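DyP2 (Amycolatopsis sp. ATCC 39116, PDB 4G2C) is a haem dye peroxidase that probably oxidises dyes and lignin-related compounds, and binds a manganese(II) ion. Local coordinates at residues K142-D150 with F416-N425; W244-Q252 with E367-R375. One frame throughout, in Å; residues are numbered along the deposited sequence.

Contact 1 of 2, residues K142-D150 with F416-N425; sequences KAAVEKLAD and FEFTQQIWAN. With HEM (protoporphyrin IX containing Fe), chain C; ACT (acetate ion), chain B; ACT (acetate ion), chain M.
The ring of Phe416 is met at its edge by Leu148, CE2 lying 4.0 Å from Leu148 CD1 near the ring plane. The haem vinyl carbon CBC comes to the same ring obliquely. A second flat group in the contact is the amide of Asn425. Its ND2 gives a bond of 2.8 Å to Leu148 O from well above the carbonyl plane, and a water joins ND2 to Lys147 O. Its OD1 accepts from Gln420 NE2, at 3.1 Å and close to the plane of the Gln420 amide, so both ends of the Asn425 amide are tied down. Between these points Leu148 enters as a knob among Phe416, Glu417, Gln420 and Gln421, with CD2 4.0 Å from Gln420 CG.

Lys147 crosses Glu417 at about a right angle and forms a salt bridge, NZ to OE1 2.5 Å, reaching the oxygen from above the carboxylate plane. The lysine's chi1 of 75° sets CG between backbone N and carbonyl carbon, and the extended chain beyond carries NZ there. With an alanine in place of Glu417 the carboxylate is gone, and Lys147 NZ would probably be left without its charge mate, its chain freer to swing. Ala149 closes helix 145-148 in a Schellman motif, and this helix end docks on helix 416-424, whose Phe416, Thr419 and Gln420 line the haem pocket.

Contact 2 of 2, residues W244-Q252 with E367-R375; sequences WDPSAPLEQ and EERKHLMAR. With HEM (protoporphyrin IX containing Fe), chain C; ACT (acetate ion), chain D; ACT (acetate ion), chain E.
Loop 244-252 is tied to the 3-10 turn 369-371 by a guanidinium binding backbone carbonyls, with Arg369 reaching back to Asp245 and Ser247. NH2 is modelled 2.4 Å from Asp245 O, too short for the exact length to be trusted, and 2.9 Å from Ser247 O. The bond to Ser247 O has an ordinary length: it runs in the carbonyl plane of Ser247 and in the guanidinium plane, with an N-H...O angle of 155°. A bend at chi3 (-82°) turns the guanidinium so that its edge faces these carbonyls. NH1 lies over one face of the Trp244 ring, in an off-centre cation-pi contact with CZ 4.7 Å from the centroid of the six-membered ring and the two planes 24° apart. At the edge of the indole, CZ2 touches Leu372 CD1 at 3.8 Å. Trp244 also has a cation-pi contact with Arg357, which binds the haem.

Asp245 OD1 accepts from the backbone N of Ser247, an Asx turn across residues 245 to 247, whose first and last residues supply the carbonyls Arg369 uses. In the 3-10 segment 250-252, Gln252 points its amide at the other backbone. NE2 is modelled within bonding distance of Arg369 O and Leu372 O, but it sits too close to an acetate for its place to be certain. More securely, a water takes a bond from Ala374 N (3.1 Å) and gives one to Gln252 O (2.9 Å). Gln415 NE2, from outside both segments, bonds to Gln252 O and Leu372 O as well. One residue past Ala374, strand 374-380 carries Arg375 into the haem pocket, where NH2 bonds propionate oxygen O2A at 2.6 Å and the guanidinium lays one face against the porphyrin at C4D.

In the fold
Both contacts are partly buried, each mixing buried residues with exposed ones at its rim, and they lie at similar distances from the chain centre, about 15 Å and 13 Å between centres. They reach the haem by different parts: contact 1 through helix 416-424 beside a vinyl group, contact 2 through Arg375 at a propionate. Contact 1 packs a leucine into a helix and keeps its ion pair at an exposed lysine; contact 2, where one partner is a loop, relies mostly on side chains bonding to backbone carbonyls. The two meet where segments 367-375 and 416-425 touch, with Phe418 stacked on His371, Trp423 against Glu368 and Thr419 against Met373.

Contact 1 of 2, residues K142-D150 with F416-N425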
loop_
_atom_site.group_PDB
_atom_site.type_symbol
_atom_site.label_atom_id
_atom_site.label_comp_id
_atom_site.label_asym_id
_atom_site.label_seq_id
_atom_site.Cartn_x
_atom_site.Cartn_y
_atom_site.Cartn_z
ATOM N N LYS A 142 -6.852 -13.465 -10.022
ATOM C CA LYS A 142 -7.761 -14.593 -9.792
ATOM C C LYS A 142 -6.977 -15.899 -9.650
ATOM O O LYS A 142 -7.401 -16.799 -8.927
ATOM C CB LYS A 142 -8.784 -14.736 -10.905
ATOM C CG LYS A 142 -9.741 -13.579 -11.031
ATOM C CD LYS A 142 -10.602 -13.741 -12.277
ATOM C CE LYS A 142 -11.634 -12.632 -12.352
ATOM N NZ LYS A 142 -11.092 -11.442 -13.065
ATOM N N ALA A 143 -5.835 -15.995 -10.332
ATOM C CA ALA A 143 -5.008 -17.206 -10.290
ATOM C C ALA A 143 -4.130 -17.274 -9.053
ATOM O O ALA A 143 -3.547 -18.310 -8.764
ATOM C CB ALA A 143 -4.129 -17.297 -11.534
ATOM N N ALA A 144 -4.026 -16.157 -8.338
ATOM C CA ALA A 144 -3.174 -16.065 -7.162
ATOM C C ALA A 144 -3.915 -16.530 -5.902
ATOM O O ALA A 144 -3.334 -16.642 -4.836
ATOM C CB ALA A 144 -2.704 -14.635 -7.001
ATOM N N VAL A 145 -5.207 -16.796 -6.040
ATOM C CA VAL A 145 -6.060 -17.068 -4.893
ATOM C C VAL A 145 -5.537 -18.176 -3.970
ATOM O O VAL A 145 -5.529 -18.038 -2.739
ATOM C CB VAL A 145 -7.500 -17.391 -5.344
ATOM C CG1 VAL A 145 -8.228 -18.177 -4.273
ATOM C CG2 VAL A 145 -8.243 -16.105 -5.675
ATOM N N GLU A 146 -5.093 -19.276 -4.556
ATOM C CA GLU A 146 -4.604 -20.378 -3.746
ATOM C C GLU A 146 -3.357 -20.004 -2.947
ATOM O O GLU A 146 -3.305 -20.230 -1.740
ATOM C CB GLU A 146 -4.337 -21.611 -4.607
ATOM C CG GLU A 146 -4.924 -22.870 -4.021
ATOM C CD GLU A 146 -4.450 -24.121 -4.745
ATOM O OE1 GLU A 146 -4.948 -24.391 -5.866
ATOM O OE2 GLU A 146 -3.578 -24.831 -4.184
ATOM N N LYS A 147 -2.352 -19.428 -3.597
ATOM C CA LYS A 147 -1.093 -19.211 -2.885
ATOM C C LYS A 147 -1.181 -18.116 -1.801
ATOM O O LYS A 147 -0.391 -18.110 -0.851
ATOM C CB LYS A 147 0.052 -18.942 -3.859
ATOM C CG LYS A 147 0.036 -17.554 -4.470
ATOM C CD LYS A 147 1.166 -17.391 -5.481
ATOM C CE LYS A 147 1.103 -16.035 -6.148
ATOM N NZ LYS A 147 2.124 -15.889 -7.234
ATOM N N LEU A 148 -2.159 -17.222 -1.931
ATOM C CA LEU A 148 -2.342 -16.129 -0.973
ATOM C C LEU A 148 -3.344 -16.492 0.120
ATOM O O LEU A 148 -3.536 -15.735 1.085
ATOM C CB LEU A 148 -2.823 -14.863 -1.694
ATOM C CG LEU A 148 -1.905 -14.354 -2.807
ATOM C CD1 LEU A 148 -2.527 -13.159 -3.528
ATOM C CD2 LEU A 148 -0.528 -14.008 -2.248
ATOM N N ALA A 149 -3.967 -17.658 -0.041
ATOM C CA ALA A 149 -5.070 -18.094 0.807
ATOM C C ALA A 149 -6.225 -17.100 0.778
ATOM O O ALA A 149 -6.878 -16.875 1.790
ATOM C CB ALA A 149 -4.590 -18.363 2.266
ATOM N N ASP A 150 -6.454 -16.490 -0.382
ATOM C CA ASP A 150 -7.588 -15.587 -0.587
ATOM C C ASP A 150 -8.919 -16.340 -0.615
ATOM O O ASP A 150 -8.976 -17.532 -0.916
ATOM C CB ASP A 150 -7.453 -14.843 -1.923
ATOM C CG ASP A 150 -6.581 -13.599 -1.827
ATOM O OD1 ASP A 150 -6.366 -13.068 -0.699
ATOM O OD2 ASP A 150 -6.115 -13.144 -2.891
ATOM N N PHE A 416 4.754 -7.687 -3.357
ATOM C CA PHE A 416 3.446 -7.858 -2.707
ATOM C C PHE A 416 3.184 -9.306 -2.314
ATOM O O PHE A 416 2.868 -9.583 -1.163
ATOM C CB PHE A 416 2.243 -7.367 -3.513
ATOM C CG PHE A 416 0.943 -7.949 -3.004
ATOM C CD1 PHE A 416 0.377 -7.479 -1.824
ATOM C CD2 PHE A 416 0.338 -9.019 -3.658
ATOM C CE1 PHE A 416 -0.781 -8.038 -1.314
ATOM C CE2 PHE A 416 -0.830 -9.588 -3.162
ATOM C CZ PHE A 416 -1.391 -9.095 -1.984
ATOM N N GLU A 417 3.293 -10.222 -3.278
ATOM C CA GLU A 417 2.997 -11.630 -3.006
ATOM C C GLU A 417 3.929 -12.283 -2.006
ATOM O O GLU A 417 3.494 -13.083 -1.197
ATOM C CB GLU A 417 2.963 -12.453 -4.290
ATOM C CG GLU A 417 1.869 -12.027 -5.253
ATOM C CD GLU A 417 1.815 -12.932 -6.448
ATOM O OE1 GLU A 417 2.872 -13.541 -6.759
ATOM O OE2 GLU A 417 0.720 -13.056 -7.047
ATOM N N PHE A 418 5.218 -11.963 -2.078
ATOM C CA PHE A 418 6.170 -12.439 -1.082
ATOM C C PHE A 418 5.695 -12.018 0.314
ATOM O O PHE A 418 5.597 -12.837 1.239
ATOM C CB PHE A 418 7.574 -11.858 -1.374
ATOM C CG PHE A 418 8.705 -12.620 -0.723
ATOM C CD1 PHE A 418 9.118 -12.317 0.571
ATOM C CD2 PHE A 418 9.353 -13.648 -1.407
ATOM C CE1 PHE A 418 10.171 -13.022 1.175
ATOM C CE2 PHE A 418 10.397 -14.366 -0.817
ATOM C CZ PHE A 418 10.804 -14.049 0.482
ATOM N N THR A 419 5.401 -10.728 0.466
ATOM C CA THR A 419 5.055 -10.157 1.772
ATOM C C THR A 419 3.783 -10.794 2.338
ATOM O O THR A 419 3.720 -11.164 3.517
ATOM C CB THR A 419 4.887 -8.628 1.672
ATOM O OG1 THR A 419 6.154 -8.027 1.348
ATOM C CG2 THR A 419 4.352 -8.041 2.974
ATOM N N GLN A 420 2.782 -10.953 1.476
ATOM C CA GLN A 420 1.506 -11.549 1.867
ATOM C C GLN A 420 1.670 -13.036 2.152
ATOM O O GLN A 420 1.206 -13.545 3.183
ATOM C CB GLN A 420 0.470 -11.369 0.755
ATOM C CG GLN A 420 -0.897 -11.902 1.119
ATOM C CD GLN A 420 -1.568 -11.051 2.174
ATOM O OE1 GLN A 420 -1.760 -9.850 1.977
ATOM N NE2 GLN A 420 -1.919 -11.660 3.309
ATOM N N GLN A 421 2.335 -13.733 1.239
ATOM C CA GLN A 421 2.436 -15.193 1.333
ATOM C C GLN A 421 3.532 -15.685 2.286
ATOM O O GLN A 421 3.258 -16.430 3.225
ATOM C CB GLN A 421 2.616 -15.829 -0.054
ATOM C CG GLN A 421 2.733 -17.360 0.017
ATOM C CD GLN A 421 3.077 -18.029 -1.310
ATOM O OE1 GLN A 421 2.968 -17.434 -2.379
ATOM N NE2 GLN A 421 3.501 -19.285 -1.234
ATOM N N ILE A 422 4.765 -15.255 2.044
ATOM C CA ILE A 422 5.944 -15.786 2.730
ATOM C C ILE A 422 6.185 -15.146 4.095
ATOM O O ILE A 422 6.922 -15.682 4.920
ATOM C CB ILE A 422 7.206 -15.538 1.878
ATOM C CG1 ILE A 422 6.968 -16.027 0.452
ATOM C CG2 ILE A 422 8.455 -16.163 2.530
ATOM C CD1 ILE A 422 6.894 -17.543 0.336
ATOM N N TRP A 423 5.591 -13.980 4.323
ATOM C CA TRP A 423 5.754 -13.290 5.593
ATOM C C TRP A 423 4.444 -13.280 6.390
ATOM O O TRP A 423 4.330 -13.945 7.430
ATOM C CB TRP A 423 6.295 -11.875 5.377
ATOM C CG TRP A 423 7.770 -11.841 4.996
ATOM C CD1 TRP A 423 8.630 -12.919 4.923
ATOM C CD2 TRP A 423 8.559 -10.679 4.663
ATOM N NE1 TRP A 423 9.890 -12.489 4.562
ATOM C CE2 TRP A 423 9.872 -11.126 4.396
ATOM C CE3 TRP A 423 8.283 -9.307 4.567
ATOM C CZ2 TRP A 423 10.903 -10.250 4.040
ATOM C CZ3 TRP A 423 9.308 -8.439 4.209
ATOM C CH2 TRP A 423 10.605 -8.917 3.957
ATOM N N ALA A 424 3.448 -12.559 5.886
ATOM C CA ALA A 424 2.211 -12.364 6.641
ATOM C C ALA A 424 1.510 -13.692 6.955
ATOM O O ALA A 424 1.182 -13.966 8.118
ATOM C CB ALA A 424 1.269 -11.394 5.916
ATOM N N ASN A 425 1.299 -14.510 5.926
ATOM C CA ASN A 425 0.579 -15.765 6.075
ATOM C C ASN A 425 1.414 -16.862 6.720
ATOM O O ASN A 425 0.911 -17.939 7.002
ATOM C CB ASN A 425 0.107 -16.287 4.716
ATOM C CG ASN A 425 -0.986 -15.431 4.102
ATOM O OD1 ASN A 425 -1.443 -14.446 4.693
ATOM N ND2 ASN A 425 -1.383 -15.783 2.889
HETATM C CHA HEM C . 2.230 -0.442 7.660
HETATM C CHB HEM C . -2.521 -1.143 8.410
HETATM C CHC HEM C . -2.771 -4.031 4.512
HETATM C CHD HEM C . 2.062 -3.954 4.254
HETATM C C1A HEM C . 0.966 -0.364 8.195
HETATM C C2A HEM C . 0.589 0.445 9.335
HETATM C C3A HEM C . -0.721 0.251 9.532
HETATM C C4A HEM C . -1.215 -0.679 8.530
HETATM C CMA HEM C . -1.582 0.895 10.632
HETATM C CAA HEM C . 1.554 1.356 10.145
HETATM C CBA HEM C . 1.676 2.714 9.447
HETATM C CGA HEM C . 2.734 2.705 8.367
HETATM O O1A HEM C . 3.894 2.341 8.636
HETATM O O2A HEM C . 2.431 3.067 7.211
HETATM C C1B HEM C . -3.027 -1.992 7.436
HETATM C C2B HEM C . -4.410 -2.435 7.266
HETATM C C3B HEM C . -4.458 -3.232 6.180
HETATM C C4B HEM C . -3.131 -3.307 5.619
HETATM C CMB HEM C . -5.586 -2.059 8.203
HETATM C CAB HEM C . -5.670 -3.950 5.546
HETATM C CBB HEM C . -6.917 -3.541 5.792
HETATM C C1C HEM C . -1.474 -4.323 4.153
HETATM C C2C HEM C . -1.062 -5.323 3.181
HETATM C C3C HEM C . 0.278 -5.283 3.104
HETATM C C4C HEM C . 0.747 -4.266 4.025
HETATM C CMC HEM C . -2.014 -6.236 2.357
HETATM C CAC HEM C . 1.200 -6.177 2.240
HETATM C CBC HEM C . 0.781 -7.362 1.767
HETATM C C1D HEM C . 2.544 -2.974 5.095
HETATM C C2D HEM C . 3.915 -2.536 5.119
HETATM C C3D HEM C . 3.941 -1.435 6.168
HETATM C C4D HEM C . 2.612 -1.326 6.683
HETATM C CMD HEM C . 5.075 -3.063 4.256
HETATM C CAD HEM C . 5.133 -0.625 6.637
HETATM C CBD HEM C . 5.903 -1.579 7.526
HETATM C CGD HEM C . 7.162 -0.834 7.871
HETATM O O1D HEM C . 7.884 -0.430 6.922
HETATM O O2D HEM C . 7.396 -0.615 9.091
HETATM N NA HEM C . -0.146 -1.022 7.726
HETATM N NB HEM C . -2.290 -2.546 6.407
HETATM N NC HEM C . -0.341 -3.697 4.650
HETATM N ND HEM C . 1.818 -2.238 6.026
HETATM FE FE HEM C . -0.279 -2.506 6.356
HETATM C C ACT B . -0.507 -15.759 -9.745
HETATM O O ACT B . -0.991 -14.728 -10.321
HETATM O OXT ACT B . 0.168 -15.570 -8.703
HETATM C CH3 ACT B . -0.696 -17.163 -10.265
HETATM C C ACT M . 5.208 -16.018 -4.191
HETATM O O ACT M . 4.186 -16.255 -4.897
HETATM O OXT ACT M . 5.983 -16.974 -3.943
HETATM C CH3 ACT M . 5.523 -14.657 -3.676
HETATM O O HOH W 1 -0.607 -18.195 1.786
#

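Contact 2 of 2, residues W244-Q252 with E367-R375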
loop_
_atom_site.group_PDB
_atom_site.type_symbol
_atom_site.label_atom_id
_atom_site.label_comp_id
_atom_site.label_asym_id
_atom_site.label_seq_id
_atom_site.Cartn_x
_atom_site.Cartn_y
_atom_site.Cartn_z
ATOM N N TRP A 244 17.047 3.696 10.663
ATOM C CA TRP A 244 16.416 3.083 9.500
ATOM C C TRP A 244 16.662 3.917 8.244
ATOM O O TRP A 244 16.304 5.089 8.191
ATOM C CB TRP A 244 14.909 2.893 9.735
ATOM C CG TRP A 244 14.191 2.381 8.518
ATOM C CD1 TRP A 244 13.321 3.072 7.729
ATOM C CD2 TRP A 244 14.317 1.077 7.930
ATOM N NE1 TRP A 244 12.889 2.280 6.695
ATOM C CE2 TRP A 244 13.483 1.049 6.799
ATOM C CE3 TRP A 244 15.053 -0.067 8.258
ATOM C CZ2 TRP A 244 13.358 -0.079 5.994
ATOM C CZ3 TRP A 244 14.930 -1.172 7.479
ATOM C CH2 TRP A 244 14.094 -1.181 6.349
ATOM N N ASP A 245 17.296 3.312 7.246
ATOM C CA ASP A 245 17.501 3.961 5.951
ATOM C C ASP A 245 16.302 3.606 5.050
ATOM O O ASP A 245 16.091 2.441 4.723
ATOM C CB ASP A 245 18.835 3.492 5.351
ATOM C CG ASP A 245 19.061 3.986 3.911
ATOM O OD1 ASP A 245 18.558 5.078 3.544
ATOM O OD2 ASP A 245 19.765 3.277 3.149
ATOM N N PRO A 246 15.476 4.606 4.696
ATOM C CA PRO A 246 14.278 4.325 3.886
ATOM C C PRO A 246 14.545 4.340 2.370
ATOM O O PRO A 246 13.625 4.066 1.587
ATOM C CB PRO A 246 13.334 5.467 4.275
ATOM C CG PRO A 246 14.271 6.618 4.578
ATOM C CD PRO A 246 15.540 6.014 5.129
ATOM N N SER A 247 15.777 4.665 1.975
ATOM C CA SER A 247 16.195 4.644 0.569
ATOM C C SER A 247 15.784 3.358 -0.119
ATOM O O SER A 247 15.821 2.282 0.471
ATOM C CB SER A 247 17.724 4.747 0.445
ATOM O OG SER A 247 18.218 5.935 1.032
ATOM N N ALA A 248 15.415 3.471 -1.384
ATOM C CA ALA A 248 15.172 2.295 -2.198
ATOM C C ALA A 248 15.660 2.620 -3.596
ATOM O O ALA A 248 15.397 3.703 -4.105
ATOM C CB ALA A 248 13.695 1.934 -2.206
ATOM N N PRO A 249 16.398 1.687 -4.206
ATOM C CA PRO A 249 16.890 1.880 -5.568
ATOM C C PRO A 249 15.706 1.955 -6.541
ATOM O O PRO A 249 14.662 1.365 -6.265
ATOM C CB PRO A 249 17.699 0.602 -5.819
ATOM C CG PRO A 249 17.082 -0.434 -4.875
ATOM C CD PRO A 249 16.739 0.358 -3.657
ATOM N N LEU A 250 15.871 2.640 -7.667
ATOM C CA LEU A 250 14.828 2.676 -8.687
ATOM C C LEU A 250 14.368 1.290 -9.136
ATOM O O LEU A 250 13.184 1.090 -9.432
ATOM C CB LEU A 250 15.280 3.485 -9.900
ATOM C CG LEU A 250 15.574 4.963 -9.647
ATOM C CD1 LEU A 250 15.912 5.666 -10.969
ATOM C CD2 LEU A 250 14.386 5.623 -8.971
ATOM N N GLU A 251 15.282 0.328 -9.186
ATOM C CA GLU A 251 14.902 -1.031 -9.592
ATOM C C GLU A 251 13.872 -1.670 -8.648
ATOM O O GLU A 251 13.314 -2.719 -8.953
ATOM C CB GLU A 251 16.129 -1.939 -9.692
ATOM C CG GLU A 251 16.760 -2.242 -8.335
ATOM C CD GLU A 251 18.128 -2.901 -8.457
ATOM O OE1 GLU A 251 18.459 -3.390 -9.557
ATOM O OE2 GLU A 251 18.872 -2.923 -7.458
ATOM N N GLN A 252 13.647 -1.075 -7.487
ATOM C CA GLN A 252 12.667 -1.647 -6.556
ATOM C C GLN A 252 11.216 -1.249 -6.904
ATOM O O GLN A 252 10.286 -1.611 -6.200
ATOM C CB GLN A 252 12.995 -1.289 -5.100
ATOM C CG GLN A 252 12.320 -2.226 -4.088
ATOM C CD GLN A 252 13.125 -2.413 -2.812
ATOM O OE1 GLN A 252 14.356 -2.367 -2.828
ATOM N NE2 GLN A 252 12.432 -2.614 -1.699
ATOM N N GLU A 367 19.179 -8.247 1.588
ATOM C CA GLU A 367 18.249 -8.955 0.700
ATOM C C GLU A 367 16.811 -8.874 1.219
ATOM O O GLU A 367 15.860 -8.819 0.445
ATOM C CB GLU A 367 18.662 -10.416 0.542
ATOM C CG GLU A 367 20.023 -10.602 -0.121
ATOM C CD GLU A 367 20.047 -10.044 -1.530
ATOM O OE1 GLU A 367 19.157 -10.410 -2.329
ATOM O OE2 GLU A 367 20.949 -9.234 -1.834
ATOM N N GLU A 368 16.666 -8.861 2.541
ATOM C CA GLU A 368 15.357 -8.816 3.168
ATOM C C GLU A 368 14.592 -7.593 2.697
ATOM O O GLU A 368 13.403 -7.687 2.389
ATOM C CB GLU A 368 15.475 -8.795 4.693
ATOM C CG GLU A 368 14.150 -9.013 5.419
ATOM C CD GLU A 368 14.241 -8.649 6.888
ATOM O OE1 GLU A 368 14.664 -9.514 7.689
ATOM O OE2 GLU A 368 13.913 -7.490 7.242
ATOM N N ARG A 369 15.276 -6.451 2.621
ATOM C CA ARG A 369 14.597 -5.199 2.297
ATOM C C ARG A 369 14.190 -5.080 0.818
ATOM O O ARG A 369 13.494 -4.144 0.438
ATOM C CB ARG A 369 15.420 -3.981 2.748
ATOM C CG ARG A 369 16.619 -3.651 1.857
ATOM C CD ARG A 369 17.523 -2.603 2.536
ATOM N NE ARG A 369 17.022 -1.245 2.344
ATOM C CZ ARG A 369 16.905 -0.322 3.299
ATOM N NH1 ARG A 369 17.259 -0.579 4.554
ATOM N NH2 ARG A 369 16.438 0.874 2.988
ATOM N N LYS A 370 14.606 -6.026 -0.014
ATOM C CA LYS A 370 14.252 -5.937 -1.427
ATOM C C LYS A 370 12.783 -6.269 -1.643
ATOM O O LYS A 370 12.235 -5.944 -2.683
ATOM C CB LYS A 370 15.141 -6.823 -2.293
ATOM C CG LYS A 370 16.589 -6.339 -2.368
ATOM C CD LYS A 370 17.443 -7.256 -3.229
ATOM C CE LYS A 370 18.899 -6.789 -3.259
ATOM N NZ LYS A 370 19.707 -7.615 -4.196
ATOM N N HIS A 371 12.152 -6.892 -0.643
ATOM C CA HIS A 371 10.738 -7.260 -0.734
ATOM C C HIS A 371 9.784 -6.100 -0.403
ATOM O O HIS A 371 8.574 -6.187 -0.651
ATOM C CB HIS A 371 10.461 -8.443 0.191
ATOM C CG HIS A 371 11.374 -9.606 -0.028
ATOM N ND1 HIS A 371 11.255 -10.451 -1.110
ATOM C CD2 HIS A 371 12.414 -10.075 0.704
ATOM C CE1 HIS A 371 12.186 -11.390 -1.038
ATOM N NE2 HIS A 371 12.902 -11.180 0.052
ATOM N N LEU A 372 10.339 -5.028 0.168
ATOM C CA LEU A 372 9.579 -3.845 0.555
ATOM C C LEU A 372 9.062 -3.115 -0.676
ATOM O O LEU A 372 9.649 -3.204 -1.755
ATOM C CB LEU A 372 10.432 -2.899 1.405
ATOM C CG LEU A 372 10.976 -3.499 2.709
ATOM C CD1 LEU A 372 11.723 -2.445 3.550
ATOM C CD2 LEU A 372 9.851 -4.104 3.499
ATOM N N MET A 373 7.975 -2.371 -0.506
ATOM C CA MET A 373 7.294 -1.809 -1.649
ATOM C C MET A 373 6.632 -0.466 -1.356
ATOM O O MET A 373 6.352 -0.134 -0.216
ATOM C CB MET A 373 6.254 -2.813 -2.155
ATOM C CG MET A 373 4.939 -2.717 -1.423
ATOM S SD MET A 373 4.009 -4.236 -1.448
ATOM C CE MET A 373 5.060 -5.307 -0.458
ATOM N N ALA A 374 6.386 0.291 -2.420
ATOM C CA ALA A 374 5.635 1.533 -2.366
ATOM C C ALA A 374 4.125 1.294 -2.206
ATOM O O ALA A 374 3.476 0.765 -3.104
ATOM C CB ALA A 374 5.882 2.314 -3.628
ATOM N N ARG A 375 3.571 1.711 -1.074
ATOM C CA ARG A 375 2.142 1.576 -0.819
ATOM C C ARG A 375 1.449 2.890 -1.176
ATOM O O ARG A 375 1.932 3.973 -0.823
ATOM C CB ARG A 375 1.890 1.221 0.649
ATOM C CG ARG A 375 2.497 -0.124 1.109
ATOM C CD ARG A 375 2.246 -0.384 2.627
ATOM N NE ARG A 375 3.049 0.534 3.439
ATOM C CZ ARG A 375 2.620 1.216 4.495
ATOM N NH1 ARG A 375 1.365 1.083 4.935
ATOM N NH2 ARG A 375 3.465 2.034 5.116
HETATM C CHA HEM C . 2.230 -0.442 7.660
HETATM C CHB HEM C . -2.521 -1.143 8.410
HETATM C CHC HEM C . -2.771 -4.031 4.512
HETATM C CHD HEM C . 2.062 -3.954 4.254
HETATM C C1A HEM C . 0.966 -0.364 8.195
HETATM C C2A HEM C . 0.589 0.445 9.335
HETATM C C3A HEM C . -0.721 0.251 9.532
HETATM C C4A HEM C . -1.215 -0.679 8.530
HETATM C CMA HEM C . -1.582 0.895 10.632
HETATM C CAA HEM C . 1.554 1.356 10.145
HETATM C CBA HEM C . 1.676 2.714 9.447
HETATM C CGA HEM C . 2.734 2.705 8.367
HETATM O O1A HEM C . 3.894 2.341 8.636
HETATM O O2A HEM C . 2.431 3.067 7.211
HETATM C C1B HEM C . -3.027 -1.992 7.436
HETATM C C2B HEM C . -4.410 -2.435 7.266
HETATM C C3B HEM C . -4.458 -3.232 6.180
HETATM C C4B HEM C . -3.131 -3.307 5.619
HETATM C CMB HEM C . -5.586 -2.059 8.203
HETATM C CAB HEM C . -5.670 -3.950 5.546
HETATM C CBB HEM C . -6.917 -3.541 5.792
HETATM C C1C HEM C . -1.474 -4.323 4.153
HETATM C C2C HEM C . -1.062 -5.323 3.181
HETATM C C3C HEM C . 0.278 -5.283 3.104
HETATM C C4C HEM C . 0.747 -4.266 4.025
HETATM C CMC HEM C . -2.014 -6.236 2.357
HETATM C CAC HEM C . 1.200 -6.177 2.240
HETATM C CBC HEM C . 0.781 -7.362 1.767
HETATM C C1D HEM C . 2.544 -2.974 5.095
HETATM C C2D HEM C . 3.915 -2.536 5.119
HETATM C C3D HEM C . 3.941 -1.435 6.168
HETATM C C4D HEM C . 2.612 -1.326 6.683
HETATM C CMD HEM C . 5.075 -3.063 4.256
HETATM C CAD HEM C . 5.133 -0.625 6.637
HETATM C CBD HEM C . 5.903 -1.579 7.526
HETATM C CGD HEM C . 7.162 -0.834 7.871
HETATM O O1D HEM C . 7.884 -0.430 6.922
HETATM O O2D HEM C . 7.396 -0.615 9.091
HETATM N NA HEM C . -0.146 -1.022 7.726
HETATM N NB HEM C . -2.290 -2.546 6.407
HETATM N NC HEM C . -0.341 -3.697 4.650
HETATM N ND HEM C . 1.818 -2.238 6.026
HETATM FE FE HEM C . -0.279 -2.506 6.356
HETATM C C ACT D . 13.368 0.097 0.923
HETATM O O ACT D . 13.154 0.948 1.828
HETATM O OXT ACT D . 14.546 -0.355 0.760
HETATM C CH3 ACT D . 12.224 -0.357 0.065
HETATM C C ACT E . 20.419 7.718 -0.793
HETATM O O ACT E . 19.424 8.162 -0.176
HETATM O OXT ACT E . 20.924 6.626 -0.420
HETATM C CH3 ACT E . 20.986 8.480 -1.943
HETATM O O HOH W 2 18.444 0.497 7.603
HETATM O O HOH W 3 7.929 -0.564 -4.936
#